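Local coordinates for protein putative transcriptional regulator (PDB 2PQQ) that probably acts as a cAMP-responsive transcription factor of the CRP type, of which this chain is the N-terminal, cyclic nucleotide-binding part, at residues Met28-Leu39 against Gly95-Leu106; Arg48-Leu59 against Met70-Gly81. All coordinates share one frame; numbering follows the deposited sequence. Where two conformers were deposited one is given.

Contact 1 (Met28-Leu39 against Gly95-Leu106)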
loop_
_atom_site.group_PDB
_atom_site.type_symbol
_atom_site.label_atom_id
_atom_site.label_comp_id
_atom_site.label_asym_id
_atom_site.label_seq_id
_atom_site.Cartn_x
_atom_site.Cartn_y
_atom_site.Cartn_z
HETATM N N MSE A 28 -1.232 -31.317 9.560
HETATM C CA MSE A 28 -0.744 -30.366 10.561
HETATM C C MSE A 28 -0.267 -31.033 11.850
HETATM O O MSE A 28 -0.655 -32.164 12.164
HETATM C CB MSE A 28 -1.809 -29.304 10.874
HETATM C CG MSE A 28 -2.111 -28.404 9.674
HETATM SE SE MSE A 28 -3.658 -27.245 9.962
HETATM C CE MSE A 28 -2.662 -25.561 10.090
ATOM N N SER A 29 0.590 -30.327 12.581
ATOM C CA SER A 29 1.014 -30.789 13.896
ATOM C C SER A 29 0.506 -29.901 15.026
ATOM O O SER A 29 0.343 -28.676 14.855
ATOM C CB SER A 29 2.531 -30.991 13.955
ATOM O OG SER A 29 3.196 -30.064 13.125
ATOM N N GLU A 30 0.206 -30.535 16.159
ATOM C CA GLU A 30 -0.303 -29.857 17.342
ATOM C C GLU A 30 0.869 -29.234 18.086
ATOM O O GLU A 30 1.915 -29.856 18.225
ATOM C CB GLU A 30 -0.984 -30.864 18.273
ATOM C CG GLU A 30 -2.502 -30.823 18.273
ATOM C CD GLU A 30 -3.033 -29.760 19.225
ATOM O OE1 GLU A 30 -3.017 -28.560 18.842
ATOM O OE2 GLU A 30 -3.460 -30.132 20.354
ATOM N N VAL A 31 0.694 -27.996 18.528
ATOM C CA VAL A 31 1.665 -27.311 19.377
ATOM C C VAL A 31 0.889 -26.791 20.614
ATOM O O VAL A 31 -0.233 -26.313 20.478
ATOM C CB VAL A 31 2.378 -26.152 18.594
ATOM C CG1 VAL A 31 3.324 -25.392 19.489
ATOM C CG2 VAL A 31 3.143 -26.694 17.382
ATOM N N THR A 32 1.453 -26.921 21.812
ATOM C CA THR A 32 0.827 -26.321 22.992
ATOM C C THR A 32 1.864 -25.542 23.797
ATOM O O THR A 32 2.970 -26.015 24.046
ATOM C CB THR A 32 0.011 -27.365 23.852
ATOM O OG1 THR A 32 -0.231 -26.865 25.184
ATOM C CG2 THR A 32 0.753 -28.678 23.939
ATOM N N LEU A 33 1.500 -24.318 24.147
ATOM C CA LEU A 33 2.370 -23.423 24.867
ATOM C C LEU A 33 1.766 -23.170 26.237
ATOM O O LEU A 33 0.558 -23.048 26.351
ATOM C CB LEU A 33 2.451 -22.088 24.133
ATOM C CG LEU A 33 2.858 -22.037 22.680
ATOM C CD1 LEU A 33 2.750 -20.596 22.186
ATOM C CD2 LEU A 33 4.267 -22.553 22.586
ATOM N N ALA A 34 2.610 -23.107 27.260
ATOM C CA ALA A 34 2.226 -22.544 28.552
ATOM C C ALA A 34 2.367 -21.023 28.496
ATOM O O ALA A 34 3.104 -20.483 27.665
ATOM C CB ALA A 34 3.101 -23.097 29.663
ATOM N N ARG A 35 1.672 -20.333 29.387
ATOM C CA ARG A 35 1.770 -18.878 29.493
ATOM C C ARG A 35 3.227 -18.429 29.653
ATOM O O ARG A 35 3.988 -18.995 30.457
ATOM C CB ARG A 35 0.907 -18.387 30.659
ATOM C CG ARG A 35 0.984 -16.896 30.945
ATOM C CD ARG A 35 0.173 -16.528 32.195
ATOM N NE ARG A 35 -1.104 -15.898 31.857
ATOM C CZ ARG A 35 -2.301 -16.474 31.959
ATOM N NH1 ARG A 35 -2.425 -17.716 32.407
ATOM N NH2 ARG A 35 -3.388 -15.793 31.619
ATOM N N GLY A 36 3.617 -17.417 28.881
ATOM C CA GLY A 36 4.980 -16.922 28.904
ATOM C C GLY A 36 5.945 -17.725 28.036
ATOM O O GLY A 36 7.113 -17.353 27.900
ATOM N N ASP A 37 5.481 -18.840 27.473
ATOM C CA ASP A 37 6.256 -19.569 26.458
ATOM C C ASP A 37 6.382 -18.704 25.220
ATOM O O ASP A 37 5.459 -17.954 24.904
ATOM C CB ASP A 37 5.568 -20.878 26.065
ATOM C CG ASP A 37 5.915 -22.041 26.998
ATOM O OD1 ASP A 37 6.643 -21.837 27.983
ATOM O OD2 ASP A 37 5.455 -23.173 26.723
ATOM N N THR A 38 7.514 -18.799 24.524
ATOM C CA THR A 38 7.649 -18.116 23.254
ATOM C C THR A 38 7.430 -19.109 22.121
ATOM O O THR A 38 8.024 -20.192 22.106
ATOM C CB THR A 38 9.008 -17.380 23.076
ATOM O OG1 THR A 38 9.985 -18.292 22.560
ATOM C CG2 THR A 38 9.509 -16.776 24.374
ATOM N N LEU A 39 6.548 -18.746 21.188
ATOM C CA LEU A 39 6.314 -19.541 19.977
ATOM C C LEU A 39 7.530 -19.530 19.041
ATOM O O LEU A 39 7.961 -20.572 18.496
ATOM C CB LEU A 39 5.091 -18.994 19.223
ATOM C CG LEU A 39 4.617 -19.743 17.983
ATOM C CD1 LEU A 39 4.246 -21.175 18.351
ATOM C CD2 LEU A 39 3.424 -19.032 17.366
ATOM N N GLY A 95 6.630 -14.170 19.166
ATOM C CA GLY A 95 5.294 -14.540 19.559
ATOM C C GLY A 95 5.396 -15.108 20.948
ATOM O O GLY A 95 6.145 -16.048 21.176
ATOM N N THR A 96 4.664 -14.499 21.873
ATOM C CA THR A 96 4.677 -14.887 23.273
ATOM C C THR A 96 3.263 -15.276 23.732
ATOM O O THR A 96 2.314 -14.545 23.527
ATOM C CB THR A 96 5.256 -13.754 24.127
ATOM O OG1 THR A 96 6.596 -13.499 23.689
ATOM C CG2 THR A 96 5.269 -14.108 25.615
ATOM N N ALA A 97 3.146 -16.456 24.319
ATOM C CA ALA A 97 1.877 -16.961 24.804
ATOM C C ALA A 97 1.435 -16.102 25.993
ATOM O O ALA A 97 2.183 -15.914 26.961
ATOM C CB ALA A 97 2.006 -18.435 25.220
ATOM N N LEU A 98 0.234 -15.553 25.912
ATOM C CA LEU A 98 -0.319 -14.799 27.048
ATOM C C LEU A 98 -1.116 -15.680 27.978
ATOM O O LEU A 98 -1.426 -15.292 29.130
ATOM C CB LEU A 98 -1.216 -13.672 26.557
ATOM C CG LEU A 98 -0.485 -12.628 25.745
ATOM C CD1 LEU A 98 -1.512 -11.783 24.969
ATOM C CD2 LEU A 98 0.411 -11.775 26.659
ATOM N N THR A 99 -1.472 -16.857 27.471
ATOM C CA THR A 99 -2.280 -17.826 28.203
ATOM C C THR A 99 -1.768 -19.212 27.833
ATOM O O THR A 99 -0.753 -19.349 27.139
ATOM C CB THR A 99 -3.768 -17.751 27.772
ATOM O OG1 THR A 99 -3.856 -17.990 26.364
ATOM C CG2 THR A 99 -4.363 -16.392 28.055
ATOM N N GLU A 100 -2.457 -20.243 28.310
ATOM C CA GLU A 100 -2.346 -21.562 27.717
ATOM C C GLU A 100 -2.768 -21.408 26.260
ATOM O O GLU A 100 -3.828 -20.856 25.973
ATOM C CB GLU A 100 -3.273 -22.555 28.415
ATOM C CG GLU A 100 -3.139 -23.975 27.882
ATOM C CD GLU A 100 -4.468 -24.598 27.525
ATOM O OE1 GLU A 100 -5.221 -25.015 28.443
ATOM O OE2 GLU A 100 -4.754 -24.689 26.312
ATOM N N VAL A 101 -1.922 -21.857 25.341
ATOM C CA VAL A 101 -2.232 -21.768 23.921
ATOM C C VAL A 101 -2.091 -23.136 23.247
ATOM O O VAL A 101 -1.176 -23.900 23.554
ATOM C CB VAL A 101 -1.309 -20.752 23.175
ATOM C CG1 VAL A 101 -1.720 -20.606 21.708
ATOM C CG2 VAL A 101 -1.332 -19.372 23.867
ATOM N N LYS A 102 -3.004 -23.425 22.331
ATOM C CA LYS A 102 -2.853 -24.551 21.419
ATOM C C LYS A 102 -2.943 -24.014 20.002
ATOM O O LYS A 102 -3.707 -23.065 19.726
ATOM C CB LYS A 102 -3.923 -25.612 21.669
ATOM C CG LYS A 102 -3.728 -26.394 22.960
ATOM C CD LYS A 102 -4.842 -27.424 23.174
ATOM C CE LYS A 102 -4.918 -27.903 24.621
ATOM N NZ LYS A 102 -3.669 -28.611 25.072
ATOM N N LEU A 103 -2.121 -24.594 19.126
ATOM C CA LEU A 103 -2.034 -24.195 17.727
ATOM C C LEU A 103 -1.906 -25.433 16.839
ATOM O O LEU A 103 -1.474 -26.494 17.299
ATOM C CB LEU A 103 -0.803 -23.308 17.462
ATOM C CG LEU A 103 -0.379 -22.195 18.429
ATOM C CD1 LEU A 103 0.743 -22.692 19.299
ATOM C CD2 LEU A 103 0.083 -20.993 17.652
ATOM N N LEU A 104 -2.267 -25.274 15.571
ATOM C CA LEU A 104 -1.974 -26.286 14.561
ATOM C C LEU A 104 -0.960 -25.667 13.611
ATOM O O LEU A 104 -1.150 -24.536 13.189
ATOM C CB LEU A 104 -3.254 -26.646 13.812
ATOM C CG LEU A 104 -4.210 -27.501 14.654
ATOM C CD1 LEU A 104 -5.557 -27.679 13.936
ATOM C CD2 LEU A 104 -3.572 -28.851 14.984
ATOM N N ALA A 105 0.099 -26.386 13.284
ATOM C CA ALA A 105 1.175 -25.829 12.459
ATOM C C ALA A 105 1.288 -26.557 11.131
ATOM O O ALA A 105 1.172 -27.784 11.083
ATOM C CB ALA A 105 2.495 -25.930 13.215
ATOM N N LEU A 106 1.528 -25.824 10.049
ATOM C CA LEU A 106 1.855 -26.471 8.765
ATOM C C LEU A 106 3.198 -25.925 8.292
ATOM O O LEU A 106 3.355 -24.716 8.186
ATOM C CB LEU A 106 0.747 -26.217 7.723
ATOM C CG LEU A 106 0.826 -26.974 6.373
ATOM C CD1 LEU A 106 0.545 -28.495 6.509
ATOM C CD2 LEU A 106 -0.072 -26.348 5.297
#

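Contact 2 (Arg48-Leu59 against Met70-Gly81)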
loop_
_atom_site.group_PDB
_atom_site.type_symbol
_atom_site.label_atom_id
_atom_site.label_comp_id
_atom_site.label_asym_id
_atom_site.label_seq_id
_atom_site.Cartn_x
_atom_site.Cartn_y
_atom_site.Cartn_z
ATOM N N ARG A 48 6.910 -22.088 8.937
ATOM C CA ARG A 48 5.649 -22.668 9.391
ATOM C C ARG A 48 4.597 -21.600 9.500
ATOM O O ARG A 48 4.886 -20.493 9.939
ATOM C CB ARG A 48 5.781 -23.249 10.812
ATOM C CG ARG A 48 6.494 -24.538 10.946
ATOM C CD ARG A 48 6.614 -24.868 12.422
ATOM N NE ARG A 48 6.178 -26.235 12.716
ATOM C CZ ARG A 48 6.054 -26.745 13.947
ATOM N NH1 ARG A 48 6.330 -26.004 15.021
ATOM N NH2 ARG A 48 5.641 -27.995 14.107
ATOM N N LEU A 49 3.390 -21.961 9.166
ATOM C CA LEU A 49 2.184 -21.239 9.442
ATOM C C LEU A 49 1.510 -21.863 10.638
ATOM O O LEU A 49 1.632 -23.025 10.815
ATOM C CB LEU A 49 1.309 -21.410 8.229
ATOM C CG LEU A 49 -0.182 -21.290 8.176
ATOM C CD1 LEU A 49 -0.586 -21.139 6.769
ATOM C CD2 LEU A 49 -0.832 -22.435 8.777
ATOM N N TYR A 50 0.830 -21.078 11.458
ATOM C CA TYR A 50 0.076 -21.623 12.591
ATOM C C TYR A 50 -1.355 -21.117 12.508
ATOM O O TYR A 50 -1.598 -20.008 12.026
ATOM C CB TYR A 50 0.665 -21.182 13.947
ATOM C CG TYR A 50 2.113 -21.541 14.209
ATOM C CD1 TYR A 50 2.454 -22.677 14.955
ATOM C CD2 TYR A 50 3.149 -20.723 13.736
ATOM C CE1 TYR A 50 3.819 -23.017 15.175
ATOM C CE2 TYR A 50 4.504 -21.039 13.973
ATOM C CZ TYR A 50 4.825 -22.186 14.675
ATOM O OH TYR A 50 6.164 -22.455 14.933
ATOM N N VAL A 51 -2.299 -21.874 13.005
ATOM C CA VAL A 51 -3.642 -21.396 13.253
ATOM C C VAL A 51 -3.833 -21.574 14.729
ATOM O O VAL A 51 -3.621 -22.628 15.227
ATOM C CB VAL A 51 -4.675 -22.221 12.477
ATOM C CG1 VAL A 51 -6.041 -21.876 12.885
ATOM C CG2 VAL A 51 -4.513 -22.040 10.994
ATOM N N VAL A 52 -4.091 -20.492 15.438
ATOM C CA VAL A 52 -4.329 -20.607 16.874
ATOM C C VAL A 52 -5.694 -21.280 17.069
ATOM O O VAL A 52 -6.694 -20.826 16.496
ATOM C CB VAL A 52 -4.327 -19.204 17.588
ATOM C CG1 VAL A 52 -4.790 -19.325 19.033
ATOM C CG2 VAL A 52 -2.961 -18.588 17.543
ATOM N N THR A 53 -5.762 -22.320 17.896
ATOM C CA THR A 53 -7.063 -22.944 18.175
ATOM C C THR A 53 -7.625 -22.623 19.580
ATOM O O THR A 53 -8.830 -22.769 19.826
ATOM C CB THR A 53 -7.048 -24.461 17.897
ATOM O OG1 THR A 53 -6.192 -25.109 18.836
ATOM C CG2 THR A 53 -6.509 -24.743 16.480
ATOM N N GLU A 54 -6.759 -22.192 20.487
ATOM C CA GLU A 54 -7.196 -21.653 21.786
ATOM C C GLU A 54 -6.079 -20.851 22.431
ATOM O O GLU A 54 -4.891 -21.115 22.192
ATOM C CB GLU A 54 -7.689 -22.749 22.745
ATOM C CG GLU A 54 -6.691 -23.847 23.084
ATOM C CD GLU A 54 -7.313 -24.956 23.944
ATOM O OE1 GLU A 54 -8.196 -25.702 23.444
ATOM O OE2 GLU A 54 -6.911 -25.093 25.120
ATOM N N GLY A 55 -6.477 -19.871 23.232
ATOM C CA GLY A 55 -5.542 -18.987 23.911
ATOM C C GLY A 55 -5.192 -17.790 23.049
ATOM O O GLY A 55 -5.729 -17.617 21.953
ATOM N N LYS A 56 -4.282 -16.967 23.558
ATOM C CA LYS A 56 -3.847 -15.753 22.886
ATOM C C LYS A 56 -2.329 -15.707 22.797
ATOM O O LYS A 56 -1.633 -15.992 23.778
ATOM C CB LYS A 56 -4.350 -14.532 23.665
ATOM C CG LYS A 56 -5.872 -14.475 23.751
ATOM C CD LYS A 56 -6.380 -13.313 24.606
ATOM C CE LYS A 56 -7.895 -13.233 24.501
ATOM N NZ LYS A 56 -8.354 -13.728 23.154
ATOM N N VAL A 57 -1.840 -15.337 21.614
ATOM C CA VAL A 57 -0.434 -15.096 21.353
ATOM C C VAL A 57 -0.227 -13.608 21.022
ATOM O O VAL A 57 -0.808 -13.089 20.068
ATOM C CB VAL A 57 0.075 -15.951 20.162
ATOM C CG1 VAL A 57 1.520 -15.661 19.880
ATOM C CG2 VAL A 57 -0.112 -17.436 20.450
ATOM N N LYS A 58 0.607 -12.929 21.811
ATOM C CA LYS A 58 0.996 -11.555 21.507
ATOM C C LYS A 58 2.217 -11.559 20.585
ATOM O O LYS A 58 3.219 -12.192 20.895
ATOM C CB LYS A 58 1.332 -10.791 22.796
ATOM C CG LYS A 58 1.859 -9.391 22.572
ATOM C CD LYS A 58 2.629 -8.929 23.795
ATOM C CE LYS A 58 3.569 -7.802 23.442
ATOM N NZ LYS A 58 3.059 -6.452 23.793
ATOM N N LEU A 59 2.120 -10.868 19.456
ATOM C CA LEU A 59 3.271 -10.682 18.582
ATOM C C LEU A 59 3.936 -9.336 18.901
ATOM O O LEU A 59 3.235 -8.342 19.095
ATOM C CB LEU A 59 2.859 -10.768 17.106
ATOM C CG LEU A 59 2.406 -12.127 16.552
ATOM C CD1 LEU A 59 1.833 -11.964 15.166
ATOM C CD2 LEU A 59 3.565 -13.099 16.517
HETATM N N MSE A 70 4.343 -3.885 21.023
HETATM C CA MSE A 70 3.197 -4.725 20.698
HETATM C C MSE A 70 2.817 -4.587 19.218
HETATM O O MSE A 70 2.702 -3.487 18.691
HETATM C CB MSE A 70 2.016 -4.359 21.615
HETATM C CG MSE A 70 0.832 -5.335 21.607
HETATM SE SE MSE A 70 -0.186 -5.151 19.965
HETATM C CE MSE A 70 -1.935 -5.767 20.506
ATOM N N LEU A 71 2.609 -5.722 18.560
ATOM C CA LEU A 71 2.298 -5.751 17.135
ATOM C C LEU A 71 0.887 -6.274 16.838
ATOM O O LEU A 71 0.184 -5.737 15.979
ATOM C CB LEU A 71 3.341 -6.610 16.430
ATOM C CG LEU A 71 3.743 -6.272 15.007
ATOM C CD1 LEU A 71 5.248 -6.352 14.954
ATOM C CD2 LEU A 71 3.093 -7.235 14.024
ATOM N N ALA A 72 0.486 -7.330 17.549
ATOM C CA ALA A 72 -0.844 -7.934 17.422
ATOM C C ALA A 72 -1.122 -8.855 18.604
ATOM O O ALA A 72 -0.194 -9.284 19.294
ATOM C CB ALA A 72 -0.956 -8.715 16.102
ATOM N N VAL A 73 -2.395 -9.144 18.847
ATOM C CA VAL A 73 -2.784 -10.232 19.752
ATOM C C VAL A 73 -3.637 -11.210 18.949
ATOM O O VAL A 73 -4.708 -10.856 18.445
ATOM C CB VAL A 73 -3.542 -9.751 21.021
ATOM C CG1 VAL A 73 -4.064 -10.947 21.822
ATOM C CG2 VAL A 73 -2.640 -8.898 21.902
ATOM N N VAL A 74 -3.155 -12.439 18.826
ATOM C CA VAL A 74 -3.765 -13.409 17.933
ATOM C C VAL A 74 -4.500 -14.464 18.738
ATOM O O VAL A 74 -3.915 -15.099 19.615
ATOM C CB VAL A 74 -2.703 -14.073 17.013
ATOM C CG1 VAL A 74 -3.352 -15.096 16.072
ATOM C CG2 VAL A 74 -1.919 -13.027 16.230
ATOM N N GLY A 75 -5.787 -14.649 18.443
ATOM C CA GLY A 75 -6.603 -15.624 19.160
ATOM C C GLY A 75 -7.186 -16.718 18.284
ATOM O O GLY A 75 -6.783 -16.876 17.129
ATOM N N PRO A 76 -8.170 -17.463 18.815
ATOM C CA PRO A 76 -8.658 -18.649 18.115
ATOM C C PRO A 76 -9.082 -18.358 16.668
ATOM O O PRO A 76 -9.759 -17.363 16.407
ATOM C CB PRO A 76 -9.838 -19.104 18.976
ATOM C CG PRO A 76 -9.523 -18.571 20.342
ATOM C CD PRO A 76 -8.916 -17.229 20.068
ATOM N N SER A 77 -8.621 -19.212 15.753
ATOM C CA SER A 77 -8.961 -19.182 14.318
ATOM C C SER A 77 -8.142 -18.196 13.486
ATOM O O SER A 77 -8.370 -18.075 12.289
ATOM C CB SER A 77 -10.478 -18.965 14.098
ATOM O OG SER A 77 -10.756 -17.606 13.802
ATOM N N GLU A 78 -7.197 -17.492 14.113
ATOM C CA GLU A 78 -6.360 -16.532 13.400
ATOM C C GLU A 78 -4.969 -17.106 13.096
ATOM O O GLU A 78 -4.464 -17.968 13.825
ATOM C CB GLU A 78 -6.219 -15.239 14.197
ATOM C CG GLU A 78 -7.536 -14.463 14.371
ATOM C CD GLU A 78 -7.417 -13.313 15.340
ATOM O OE1 GLU A 78 -8.129 -13.339 16.366
ATOM O OE2 GLU A 78 -6.641 -12.368 15.076
ATOM N N LEU A 79 -4.347 -16.594 12.035
ATOM C CA LEU A 79 -3.105 -17.147 11.535
ATOM C C LEU A 79 -1.868 -16.396 12.022
ATOM O O LEU A 79 -1.907 -15.187 12.234
ATOM C CB LEU A 79 -3.125 -17.171 10.003
ATOM C CG LEU A 79 -3.805 -18.352 9.302
ATOM C CD1 LEU A 79 -5.152 -18.686 9.919
ATOM C CD2 LEU A 79 -3.955 -18.013 7.824
ATOM N N ILE A 80 -0.772 -17.138 12.163
ATOM C CA ILE A 80 0.543 -16.575 12.460
ATOM C C ILE A 80 1.490 -17.135 11.419
ATOM O O ILE A 80 1.459 -18.359 11.135
ATOM C CB ILE A 80 1.009 -16.939 13.915
ATOM C CG1 ILE A 80 -0.075 -16.572 14.950
ATOM C CG2 ILE A 80 2.321 -16.254 14.261
ATOM C CD1 ILE A 80 0.258 -16.969 16.431
ATOM N N GLY A 81 2.287 -16.255 10.805
ATOM C CA GLY A 81 3.365 -16.658 9.885
ATOM C C GLY A 81 2.893 -17.268 8.570
ATOM O O GLY A 81 3.574 -18.102 7.977
#

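Contact 1 (Met28-Leu39 against Gly95-Leu106)
Ser-29, Val-31 and Leu-33 pair with Ala-105, Leu-103 and Val-101 as antiparallel hydrogen-bonded pairs, and the axes of strands 29-33 and 101-106 run 4.6 Å apart at 160°. Beyond the type II turn Ala-34 to Asp-37, Thr-38 faces Thr-96. Gly-36 N gives a bond to Ala-97 O. Asp-37 O takes one from Ala-97 N, running nearly along the C=O axis. The turn is also held by Asp-37 OD2, which receives Ala-34 N from above its carboxylate plane.

Val-31, Leu-33, Leu-103 and Ala-105 share one sheet face. Leu-103 CD1 touches Val-31 CG1 at 3.7 Å, and its other methyl, CD2, lies 3.9 Å from Leu-39 CD2. Leu-33 has CG anti to its carbonyl carbon (chi1 -55°). Leu-33 CD1 reaches across to Ala-97 CB at 3.8 Å. This ties strand 29-33 to strand 94-97, which belongs to the other sheet. At the far end, selenomethionine Met-28 crosses Leu-104 at about a right angle, with Met-28 SE 3.9 Å from Leu-104 CB.

The other face carries Glu-30, Thr-32 and Lys-102. Thr-32 and Lys-102 lie alongside each other, pointing the same way, with Thr-32 CB 4.0 Å from Lys-102 CG. Lys-102 NZ stays 5.0 Å from Glu-30 OE2, too far for a salt bridge. A glutamate in place of Lys-102 would probably leave Glu-30 without its nearby positive charge and add a like charge beside it.

Strands 29-33 and 38-40 pair in turn with 101-107 and 94-97, so the contact passes from one sheet to the other, as in the jelly-roll beta barrel of cyclic nucleotide-binding domains in the cupin clan.

Contact 2 (Arg48-Leu59 against Met70-Gly81)
Ile-80 and Val-52 point their side chains into the angle between two antiparallel ladders. Ile-80 CG1 is anti to its carbonyl carbon (chi1 -52°) and the chain runs on extended. This carries Ile-80 CD1 to 3.8 Å from Val-52 CG2 and to 3.9 Å from Val-57 CB. Ile-80 crosses both valines at a slant. The second methyl of Ile-80, CG2, meets Leu-59 CD2 at 4.1 Å as the two side chains slide past each other in opposite directions.

Val-74 joins the same cluster through separate branches. Its CG1 touches Val-52 CG2, and its CG2 touches Leu-59 CD1. Val-51 and Leu-79 lie on the opposite sheet face from Tyr-50 and Ile-80. They run side by side, pointing the same way, with Val-51 CG2 3.6 Å from Leu-79 CD1. The Tyr-50 ring turns an edge to Ile-80 O, near the ring plane.

The backbone holds these side chains in place. Tyr-50 and Ile-80 form a hydrogen-bonded pair, as do Val-57 and Val-74. Between the ladders, the type II turn Gly-75 to Glu-78 closes on Val-52. Val-52 O receives Ser-77 N at 2.6 Å, and Val-52 N gives to Glu-78 O. Leu-71 and Ala-72 both face Leu-59 in a classic beta bulge. Leu-59 O takes a bond from Leu-71 N at 2.7 Å and a weak one from Ala-72 N. Gly-55 O is buried and has no polar partner in the model.

At the outer end, Lys-58 NZ lies 3.2 Å from CB of selenomethionine Met-70, a tight van der Waals contact and not a bond, with the side chains crossing at a slant. Asp-147 of a second subunit packs on Leu-59, Leu-79 and Ile-80.

Main-chain hydrogen bonds thus set the register, while aliphatic branches fill the angle between the ladders.

Contact 2 is nested along the chain inside the loop closed by contact 1, and their centres lie 9 Å apart. Each contact spans both sheets of the fold. In one sheet, strand 101-107 lies between 29-33 of contact 1 and 45-54 of contact 2. In the other, strand 94-97 lies between 38-40 and 57-62. The two contacts meet directly, with Lys-102 O probably hydrogen-bonded to Thr-53 N, where Thr-53 and Glu-54 form a classic beta bulge opposite Lys-102. Both belong to the cyclic nucleotide-binding domain. Together they join the two sheets into the beta barrel of a domain that, from its family, probably binds cAMP.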